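ABC-type branched-chain amino acid transport systems periplasmic component-like protein (Thermomonospora curvata, PDB 4N03) probably binds fatty acids such as palmitic acid, as the substrate-binding component of an ABC transporter of the leucine-binding protein family. Local coordinates at residues Pro104-Ser109 / Ser113-Arg118; Lys123-Pro128 / Glu337-Ala342. All coordinates share one frame; numbering follows the deposited sequence. Where two conformers were deposited one is given.

Overall arrangement
Both contacts lie in the lobe built on the parallel sheet 74-81, 33-40, 103-107, 126-129, with centres 13 Å apart, and both are buried. Contact 1 is local: it joins strand 103-107 to the helix that follows it, combining a backbone hydrogen bond at the helix start, where Ser109 also binds the palmitic acid carboxylate, with an apolar touch farther along the helix. Contact 2 spans 209 residues, bringing the chain leading into strand 126-129 against helix 336-343 by close apolar contacts, farther from the centre of the chain (18 Å against 13 Å). Strands 103-107 and 126-129 are neighbours, and Phe106 N to Ile127 O, 3.3 Å, is a probable hydrogen bond linking the two.

Contact 1 (Pro104-Ser109 / Ser113-Arg118). With PLM (palmitic acid), chain B.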
ATOM      1  N   PRO A 104     -12.115  -5.395   2.552  1.00  9.90           N
ATOM      2  CA  PRO A 104     -11.256  -4.382   3.151  1.00 10.02           C
ATOM      3  C   PRO A 104      -9.771  -4.557   3.020  1.00  9.80           C
ATOM      4  O   PRO A 104      -9.015  -3.727   3.468  1.00  9.88           O
ATOM      5  CB  PRO A 104     -11.649  -4.419   4.614  1.00 11.59           C
ATOM      6  CG  PRO A 104     -12.046  -5.844   4.849  1.00 11.46           C
ATOM      7  CD  PRO A 104     -12.832  -6.158   3.601  1.00 10.46           C
ATOM      8  N   HIS A 105      -9.349  -5.651   2.387  1.00 10.78           N
ATOM      9  CA  HIS A 105      -7.956  -5.796   1.969  1.00 10.57           C
ATOM     10  C   HIS A 105      -7.916  -6.600   0.702  1.00 10.67           C
ATOM     11  O   HIS A 105      -8.309  -7.753   0.670  1.00 11.55           O
ATOM     12  CB  HIS A 105      -7.098  -6.467   3.062  1.00 10.93           C
ATOM     13  CG  HIS A 105      -5.711  -6.793   2.603  1.00 12.06           C
ATOM     14  ND1 HIS A 105      -4.903  -5.886   1.963  1.00 11.71           N
ATOM     15  CD2 HIS A 105      -4.993  -7.936   2.679  1.00 13.46           C
ATOM     16  CE1 HIS A 105      -3.768  -6.477   1.640  1.00 11.14           C
ATOM     17  NE2 HIS A 105      -3.782  -7.715   2.076  1.00 13.04           N
ATOM     18  N   PHE A 106      -7.438  -5.975  -0.385  1.00 10.64           N
ATOM     19  CA  PHE A 106      -7.218  -6.640  -1.662  1.00 11.01           C
ATOM     20  C   PHE A 106      -5.808  -6.208  -2.099  1.00 10.98           C
ATOM     21  O   PHE A 106      -5.593  -5.045  -2.493  1.00 12.92           O
ATOM     22  CB  PHE A 106      -8.262  -6.186  -2.658  1.00 11.63           C
ATOM     23  CG  PHE A 106      -8.513  -7.183  -3.762  1.00 10.78           C
ATOM     24  CD1 PHE A 106      -7.476  -7.881  -4.374  1.00 13.16           C
ATOM     25  CD2 PHE A 106      -9.779  -7.385  -4.221  1.00 14.09           C
ATOM     26  CE1 PHE A 106      -7.744  -8.795  -5.379  1.00 13.58           C
ATOM     27  CE2 PHE A 106     -10.050  -8.313  -5.207  1.00 17.64           C
ATOM     28  CZ  PHE A 106      -9.026  -9.016  -5.805  1.00 15.86           C
ATOM     29  N   LEU A 107      -4.838  -7.106  -1.980  1.00 10.60           N
ATOM     30  CA  LEU A 107      -3.448  -6.751  -2.247  1.00 10.14           C
ATOM     31  C   LEU A 107      -3.182  -6.737  -3.755  1.00  9.96           C
ATOM     32  O   LEU A 107      -3.510  -7.681  -4.444  1.00 10.78           O
ATOM     33  CB  LEU A 107      -2.512  -7.766  -1.595  1.00 10.64           C
ATOM     34  CG  LEU A 107      -1.035  -7.372  -1.602  1.00 10.86           C
ATOM     35  CD1 LEU A 107      -0.382  -7.847  -0.309  1.00 11.23           C
ATOM     36  CD2 LEU A 107      -0.292  -7.923  -2.804  1.00 11.61           C
ATOM     37  N   GLY A 108      -2.498  -5.710  -4.216  1.00 10.19           N
ATOM     38  CA  GLY A 108      -1.886  -5.735  -5.525  1.00 10.20           C
ATOM     39  C   GLY A 108      -2.610  -4.975  -6.625  1.00  9.78           C
ATOM     40  O   GLY A 108      -3.803  -5.155  -6.817  1.00 11.27           O
ATOM     41  N   SER A 109      -1.872  -4.139  -7.374  1.00  9.61           N
ATOM     42  CA  SER A 109      -2.487  -3.306  -8.394  1.00 10.38           C
ATOM     43  C   SER A 109      -3.067  -4.117  -9.554  1.00 12.02           C
ATOM     44  O   SER A 109      -4.253  -3.921  -9.890  1.00 12.56           O
ATOM     45  CB  SER A 109      -1.551  -2.187  -8.872  1.00 11.57           C
ATOM     46  OG  SER A 109      -1.252  -1.303  -7.814  1.00 10.84           O
ATOM     47  N   SER A 113      -7.092  -4.404 -10.545  1.00 11.12           N
ATOM     48  CA  SER A 113      -7.448  -3.964 -11.923  1.00 12.96           C
ATOM     49  C   SER A 113      -8.236  -5.024 -12.626  1.00 12.27           C
ATOM     50  O   SER A 113      -9.178  -4.683 -13.380  1.00 13.85           O
ATOM     51  CB  SER A 113      -6.186  -3.605 -12.746  1.00 13.84           C
ATOM     52  OG  SER A 113      -5.780  -2.358 -12.337  1.00 16.81           O
ATOM     53  N   ALA A 114      -7.880  -6.294 -12.439  1.00 12.29           N
ATOM     54  CA  ALA A 114      -8.524  -7.377 -13.166  1.00 13.53           C
ATOM     55  C   ALA A 114      -9.986  -7.545 -12.782  1.00 13.31           C
ATOM     56  O   ALA A 114     -10.759  -8.124 -13.543  1.00 16.09           O
ATOM     57  CB  ALA A 114      -7.783  -8.669 -12.981  1.00 14.18           C
ATOM     58  N   VAL A 115     -10.372  -7.056 -11.610  1.00 12.07           N
ATOM     59  CA  VAL A 115     -11.752  -7.204 -11.124  1.00 12.16           C
ATOM     60  C   VAL A 115     -12.455  -5.870 -10.955  1.00 11.54           C
ATOM     61  O   VAL A 115     -13.550  -5.807 -10.461  1.00 12.24           O
ATOM     62  CB  VAL A 115     -11.832  -8.019  -9.814  1.00 13.69           C
ATOM     63  CG1 VAL A 115     -11.432  -9.450 -10.063  1.00 16.20           C
ATOM     64  CG2 VAL A 115     -11.013  -7.412  -8.725  1.00 13.49           C
ATOM     65  N   LYS A 116     -11.867  -4.805 -11.515  1.00 12.39           N
ATOM     66  CA  LYS A 116     -12.419  -3.462 -11.365  0.60 14.22           C
ATOM     67  C   LYS A 116     -13.850  -3.379 -11.921  1.00 12.17           C
ATOM     68  O   LYS A 116     -14.740  -2.799 -11.327  1.00 12.50           O
ATOM     69  CB  LYS A 116     -11.449  -2.446 -11.944  0.60 17.17           C
ATOM     70  CG  LYS A 116     -11.802  -1.032 -11.671  0.60 18.15           C
ATOM     71  CD  LYS A 116     -10.703  -0.131 -12.212  0.60 20.45           C
ATOM     72  CE  LYS A 116     -11.061   1.315 -11.973  0.60 20.15           C
ATOM     73  NZ  LYS A 116     -12.081   1.741 -12.967  0.60 16.27           N
ATOM     74  N   GLN A 117     -14.066  -3.950 -13.114  1.00 12.60           N
ATOM     75  CA  GLN A 117     -15.403  -3.902 -13.672  1.00 12.43           C
ATOM     76  C   GLN A 117     -16.425  -4.645 -12.810  1.00 12.25           C
ATOM     77  O   GLN A 117     -17.554  -4.196 -12.637  1.00 13.64           O
ATOM     78  CB  GLN A 117     -15.423  -4.492 -15.094  1.00 14.74           C
ATOM     79  CG  GLN A 117     -14.906  -3.621 -16.169  1.00 16.29           C
ATOM     80  CD  GLN A 117     -15.099  -4.224 -17.550  1.00 16.67           C
ATOM     81  OE1 GLN A 117     -14.366  -5.090 -17.934  1.00 18.44           O
ATOM     82  NE2 GLN A 117     -16.102  -3.759 -18.280  1.00 19.60           N
ATOM     83  N   ARG A 118     -16.029  -5.797 -12.293  1.00 12.70           N
ATOM     84  CA  ARG A 118     -16.929  -6.534 -11.420  0.60 13.08           C
ATOM     85  C   ARG A 118     -17.206  -5.794 -10.088  1.00 11.76           C
ATOM     86  O   ARG A 118     -18.329  -5.773  -9.605  1.00 13.11           O
ATOM     87  CB  ARG A 118     -16.332  -7.890 -11.094  0.60 14.68           C
ATOM     88  CG  ARG A 118     -16.350  -8.861 -12.259  0.60 16.40           C
ATOM     89  CD  ARG A 118     -15.720 -10.160 -11.781  0.60 20.68           C
ATOM     90  NE  ARG A 118     -15.562 -11.132 -12.846  0.60 23.85           N
ATOM     91  CZ  ARG A 118     -14.534 -11.182 -13.680  0.60 24.75           C
ATOM     92  NH1 ARG A 118     -13.545 -10.270 -13.595  0.60 19.68           N
ATOM     93  NH2 ARG A 118     -14.487 -12.154 -14.607  0.60 20.32           N
TER
HETATM   94  C1  PLM B 601       1.259  -3.368  -6.204  1.00 10.49           C
HETATM   95  O1  PLM B 601       0.685  -2.248  -6.171  1.00 10.86           O
HETATM   96  O2  PLM B 601       0.942  -4.307  -6.967  1.00 11.00           O
HETATM   97  C2  PLM B 601       2.288  -3.672  -5.141  1.00 12.83           C
HETATM   98  C3  PLM B 601       1.500  -4.113  -3.831  1.00 15.04           C
HETATM   99  C4  PLM B 601       2.391  -4.237  -2.616  1.00 15.32           C
HETATM  100  C5  PLM B 601       1.658  -4.712  -1.409  1.00 17.12           C
HETATM  101  C6  PLM B 601       2.420  -4.788  -0.069  1.00 17.77           C
HETATM  102  C7  PLM B 601       2.258  -3.487   0.707  1.00 19.80           C
HETATM  103  C8  PLM B 601       3.104  -3.352   1.943  1.00 22.46           C
HETATM  104  C9  PLM B 601       2.723  -2.214   2.872  1.00 24.37           C
HETATM  105  CA  PLM B 601       3.434  -0.869   2.591  1.00 23.22           C
HETATM  106  CB  PLM B 601       2.701   0.253   3.429  1.00 24.01           C
HETATM  107  CC  PLM B 601       2.282   1.450   2.527  1.00 19.31           C
HETATM  108  CD  PLM B 601       1.152   2.290   3.086  1.00 17.40           C
HETATM  109  CE  PLM B 601       0.672   3.456   2.231  0.50 18.73           C
HETATM  110  CF  PLM B 601      -0.790   3.800   2.555  0.50 20.51           C
HETATM  111  CG  PLM B 601      -0.975   4.738   3.734  0.50 21.00           C
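The turn from strand 103-107 into helix 109-122, within a beta-alpha-beta unit, brings Ser109 against Ser113 and Phe106 against Val115, and its helix start forms part of the fatty-acid site. Ser109 O accepts the backbone N-H of Ser113 at 3.0 Å from N to O, the i to i+4 bond of the helix's first turn. Behind this turn, CE2 of Phe106 lies 3.8 Å from CG2 of Val115, and CZ of the same ring is almost as near; the methyl approaches the ring obliquely. The two side chains come from opposite directions: Phe106 has CG anti to its N (chi1 -155°), which carries the ring across to the helix.

Gly108 is the N-cap. Its phi of 102° would press a CB against the preceding carbonyl oxygen, a backbone shape that favours glycine. Just beyond it, Ser109 holds the palmitate carboxylate with two groups, one to each oxygen: its N donates to O2 of the ligand at 2.8 Å, in a nearly straight bond (170°), and its OG donates to O1 at 2.7 Å. The carboxylate thus sits at the N-terminal end of helix 109-122, where the helix dipole would probably favour a negative charge. Tyr84 and Tyr148 add hydrogen bonds to the ligand. Leu107 meets the acyl chain, its CG 3.8 Å from C5 of palmitate.

In the sheet, strand 103-107 lies between strands 33-40 and 126-129, with backbone bonds from His105 and Leu107 to Ala39 and from Phe106 to Ile127 and Ser129. Val115 also packs on Val90 and Tyr93 of helix 86-96, while His105 turns to helix 47-66.

Contact 2 (Lys123-Pro128 / Glu337-Ala342); sequences KMFTIP and EGLINA
Phe125 meets Leu339 and Ile340 in the passage from helix 109-122 to strand 126-129. The end of the first helix is marked by Lys123, whose positive phi (58°) and two bonds back into the last turn make a Schellman motif. The CB of Lys123 points toward helix 336-343, yet in one conformer of Glu337 its OE2 stays 7.0 Å from Lys123 NZ, too far for a salt bridge. Met124, a selenomethionine, has its CB turned away from the helix and rests on Asn97 and Ile103.

Phe125 carries the contact. With CG anti to the backbone N (chi1 -180°), its ring reaches the helix and is met by two methyls. CD2 of Leu339 stands at the ring edge, near its plane, 3.9 Å from CD2 of Phe125, and the two side chains cross at about a right angle. CD1 of Ile340 comes in obliquely, 3.6 Å from CD1 of the ring. The Phe125 ring also meets that of His343, their planes about 35° apart. With an alanine here, the Leu339 and Ile340 methyls would probably lose their aromatic partner, His343 its ring neighbour, and a gap would open beside helix 336-343.

Thr126 faces away, and its OG1 donates to Met124 O at 2.9 Å from above the carbonyl plane, a bond that spans the Phe125 backbone. Beyond it, Ile127 packs on Ile320 of helix 309-330, and Pro128 on Val112.

No hydrogen bond joins the two segments, so their close contacts are those of one aromatic ring with two aliphatic branches, buried from solvent.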
ATOM      1  N   LYS A 123     -20.980  -3.181  -6.751  1.00 12.22           N
ATOM      2  CA  LYS A 123     -20.942  -2.123  -5.743  1.00 12.25           C
ATOM      3  C   LYS A 123     -20.124  -2.551  -4.517  1.00 12.24           C
ATOM      4  O   LYS A 123     -20.467  -2.251  -3.371  1.00 13.06           O
ATOM      5  CB  LYS A 123     -22.356  -1.682  -5.345  1.00 15.35           C
ATOM      6  CG  LYS A 123     -23.171  -1.159  -6.528  1.00 18.12           C
ATOM      7  CD  LYS A 123     -24.554  -0.708  -6.101  1.00 24.36           C
ATOM      8  CE  LYS A 123     -25.210   0.241  -7.089  1.00 31.51           C
ATOM      9  NZ  LYS A 123     -25.174  -0.153  -8.524  1.00 36.65           N
HETATM   10  N   MSE A 124     -18.998  -3.198  -4.762  1.00 11.49           N
HETATM   11  CA  MSE A 124     -18.190  -3.814  -3.693  1.00 11.45           C
HETATM   12  C   MSE A 124     -17.199  -2.823  -3.159  1.00 11.01           C
HETATM   13  O   MSE A 124     -16.219  -2.509  -3.824  1.00 11.89           O
HETATM   14  CB  MSE A 124     -17.444  -5.010  -4.301  1.00 11.94           C
HETATM   15  CG  MSE A 124     -16.618  -5.804  -3.251  1.00 12.01           C
HETATM   16 SE   MSE A 124     -17.732  -6.796  -2.020  0.65 12.30          SE
HETATM   17  CE  MSE A 124     -17.838  -8.412  -3.170  1.00 15.58           C
ATOM     18  N   PHE A 125     -17.399  -2.364  -1.916  1.00 10.86           N
ATOM     19  CA  PHE A 125     -16.416  -1.503  -1.297  1.00 10.68           C
ATOM     20  C   PHE A 125     -15.138  -2.248  -1.116  1.00 10.35           C
ATOM     21  O   PHE A 125     -15.128  -3.295  -0.447  1.00 11.15           O
ATOM     22  CB  PHE A 125     -16.959  -0.974   0.056  1.00 10.94           C
ATOM     23  CG  PHE A 125     -16.038  -0.064   0.809  1.00 11.18           C
ATOM     24  CD1 PHE A 125     -15.166   0.806   0.165  1.00 11.83           C
ATOM     25  CD2 PHE A 125     -16.037  -0.073   2.213  1.00 12.14           C
ATOM     26  CE1 PHE A 125     -14.326   1.632   0.879  1.00 12.31           C
ATOM     27  CE2 PHE A 125     -15.214   0.799   2.896  1.00 13.38           C
ATOM     28  CZ  PHE A 125     -14.341   1.622   2.255  1.00 13.14           C
ATOM     29  N   THR A 126     -14.048  -1.783  -1.698  1.00  9.84           N
ATOM     30  CA  THR A 126     -12.775  -2.435  -1.762  1.00  9.54           C
ATOM     31  C   THR A 126     -11.704  -1.479  -1.310  1.00 10.52           C
ATOM     32  O   THR A 126     -11.635  -0.364  -1.857  1.00 10.93           O
ATOM     33  CB  THR A 126     -12.533  -2.934  -3.198  1.00 10.58           C
ATOM     34  OG1 THR A 126     -13.580  -3.794  -3.613  1.00 11.20           O
ATOM     35  CG2 THR A 126     -11.252  -3.663  -3.301  1.00 11.34           C
ATOM     36  N   ILE A 127     -10.844  -1.916  -0.373  1.00 10.34           N
ATOM     37  CA  ILE A 127      -9.726  -1.140   0.060  1.00 10.57           C
ATOM     38  C   ILE A 127      -8.458  -1.850  -0.335  1.00 11.10           C
ATOM     39  O   ILE A 127      -8.014  -2.821   0.338  1.00 12.42           O
ATOM     40  CB  ILE A 127      -9.712  -0.866   1.580  1.00 11.09           C
ATOM     41  CG1 ILE A 127     -11.034  -0.323   2.073  1.00 11.35           C
ATOM     42  CG2 ILE A 127      -8.537   0.031   1.956  1.00 12.58           C
ATOM     43  CD1 ILE A 127     -11.177  -0.265   3.587  1.00 12.18           C
ATOM     44  N   PRO A 128      -7.859  -1.461  -1.462  1.00 10.99           N
ATOM     45  CA  PRO A 128      -6.620  -2.142  -1.875  1.00 12.61           C
ATOM     46  C   PRO A 128      -5.404  -1.818  -1.015  1.00 12.83           C
ATOM     47  O   PRO A 128      -5.317  -0.771  -0.403  1.00 13.20           O
ATOM     48  CB  PRO A 128      -6.380  -1.584  -3.292  1.00 12.41           C
ATOM     49  CG  PRO A 128      -7.657  -0.963  -3.709  1.00 12.89           C
ATOM     50  CD  PRO A 128      -8.266  -0.461  -2.456  1.00 11.03           C
ATOM     51  N   GLU A 337     -24.882  -0.160  -0.730  1.00 12.10           N
ATOM     52  CA  GLU A 337     -25.154   1.267  -0.891  0.60 13.35           C
ATOM     53  C   GLU A 337     -24.947   2.027   0.435  1.00 11.84           C
ATOM     54  O   GLU A 337     -24.305   3.069   0.529  1.00 12.31           O
ATOM     55  CB  GLU A 337     -26.580   1.471  -1.421  0.60 16.66           C
ATOM     56  CG  GLU A 337     -27.038   2.910  -1.567  0.60 21.00           C
ATOM     57  CD  GLU A 337     -28.464   3.020  -2.080  0.60 28.16           C
ATOM     58  OE1 GLU A 337     -29.345   3.399  -1.281  0.60 33.55           O
ATOM     59  OE2 GLU A 337     -28.703   2.731  -3.271  0.60 40.25           O
ATOM     60  N   GLY A 338     -25.473   1.453   1.524  1.00 12.51           N
ATOM     61  CA  GLY A 338     -25.353   2.088   2.830  1.00 11.95           C
ATOM     62  C   GLY A 338     -23.895   2.207   3.246  1.00 10.62           C
ATOM     63  O   GLY A 338     -23.449   3.227   3.762  1.00 11.64           O
ATOM     64  N   LEU A 339     -23.134   1.163   2.965  1.00 10.65           N
ATOM     65  CA  LEU A 339     -21.753   1.147   3.390  1.00 10.54           C
ATOM     66  C   LEU A 339     -20.897   2.145   2.646  1.00  9.41           C
ATOM     67  O   LEU A 339     -20.101   2.871   3.209  1.00 10.47           O
ATOM     68  CB  LEU A 339     -21.183  -0.257   3.259  1.00 10.97           C
ATOM     69  CG  LEU A 339     -19.768  -0.432   3.815  1.00 11.16           C
ATOM     70  CD1 LEU A 339     -19.729  -0.201   5.321  1.00 12.89           C
ATOM     71  CD2 LEU A 339     -19.268  -1.840   3.524  1.00 12.37           C
ATOM     72  N   ILE A 340     -21.033   2.197   1.316  1.00 10.22           N
ATOM     73  CA  ILE A 340     -20.219   3.108   0.531  1.00 11.35           C
ATOM     74  C   ILE A 340     -20.584   4.547   0.834  1.00 10.33           C
ATOM     75  O   ILE A 340     -19.716   5.398   0.913  1.00 11.55           O
ATOM     76  CB  ILE A 340     -20.222   2.790  -0.971  1.00 11.67           C
ATOM     77  CG1 ILE A 340     -19.015   3.461  -1.651  1.00 11.10           C
ATOM     78  CG2 ILE A 340     -21.512   3.190  -1.628  1.00 13.23           C
ATOM     79  CD1 ILE A 340     -17.670   2.953  -1.168  1.00 13.78           C
ATOM     80  N   ASN A 341     -21.873   4.809   1.035  1.00 11.02           N
ATOM     81  CA  ASN A 341     -22.265   6.190   1.327  1.00 11.73           C
ATOM     82  C   ASN A 341     -21.742   6.613   2.703  1.00 11.48           C
ATOM     83  O   ASN A 341     -21.308   7.727   2.882  1.00 13.17           O
ATOM     84  CB  ASN A 341     -23.781   6.298   1.218  1.00 13.12           C
ATOM     85  CG  ASN A 341     -24.262   6.273  -0.223  1.00 14.48           C
ATOM     86  OD1 ASN A 341     -23.483   6.425  -1.144  1.00 18.75           O
ATOM     87  ND2 ASN A 341     -25.509   6.014  -0.379  1.00 17.95           N
ATOM     88  N   ALA A 342     -21.716   5.697   3.677  1.00 11.35           N
ATOM     89  CA  ALA A 342     -21.118   5.961   4.989  1.00 12.01           C
ATOM     90  C   ALA A 342     -19.631   6.262   4.826  1.00 12.48           C
ATOM     91  O   ALA A 342     -19.122   7.234   5.362  1.00 14.64           O
ATOM     92  CB  ALA A 342     -21.322   4.785   5.934  1.00 13.02           C
TER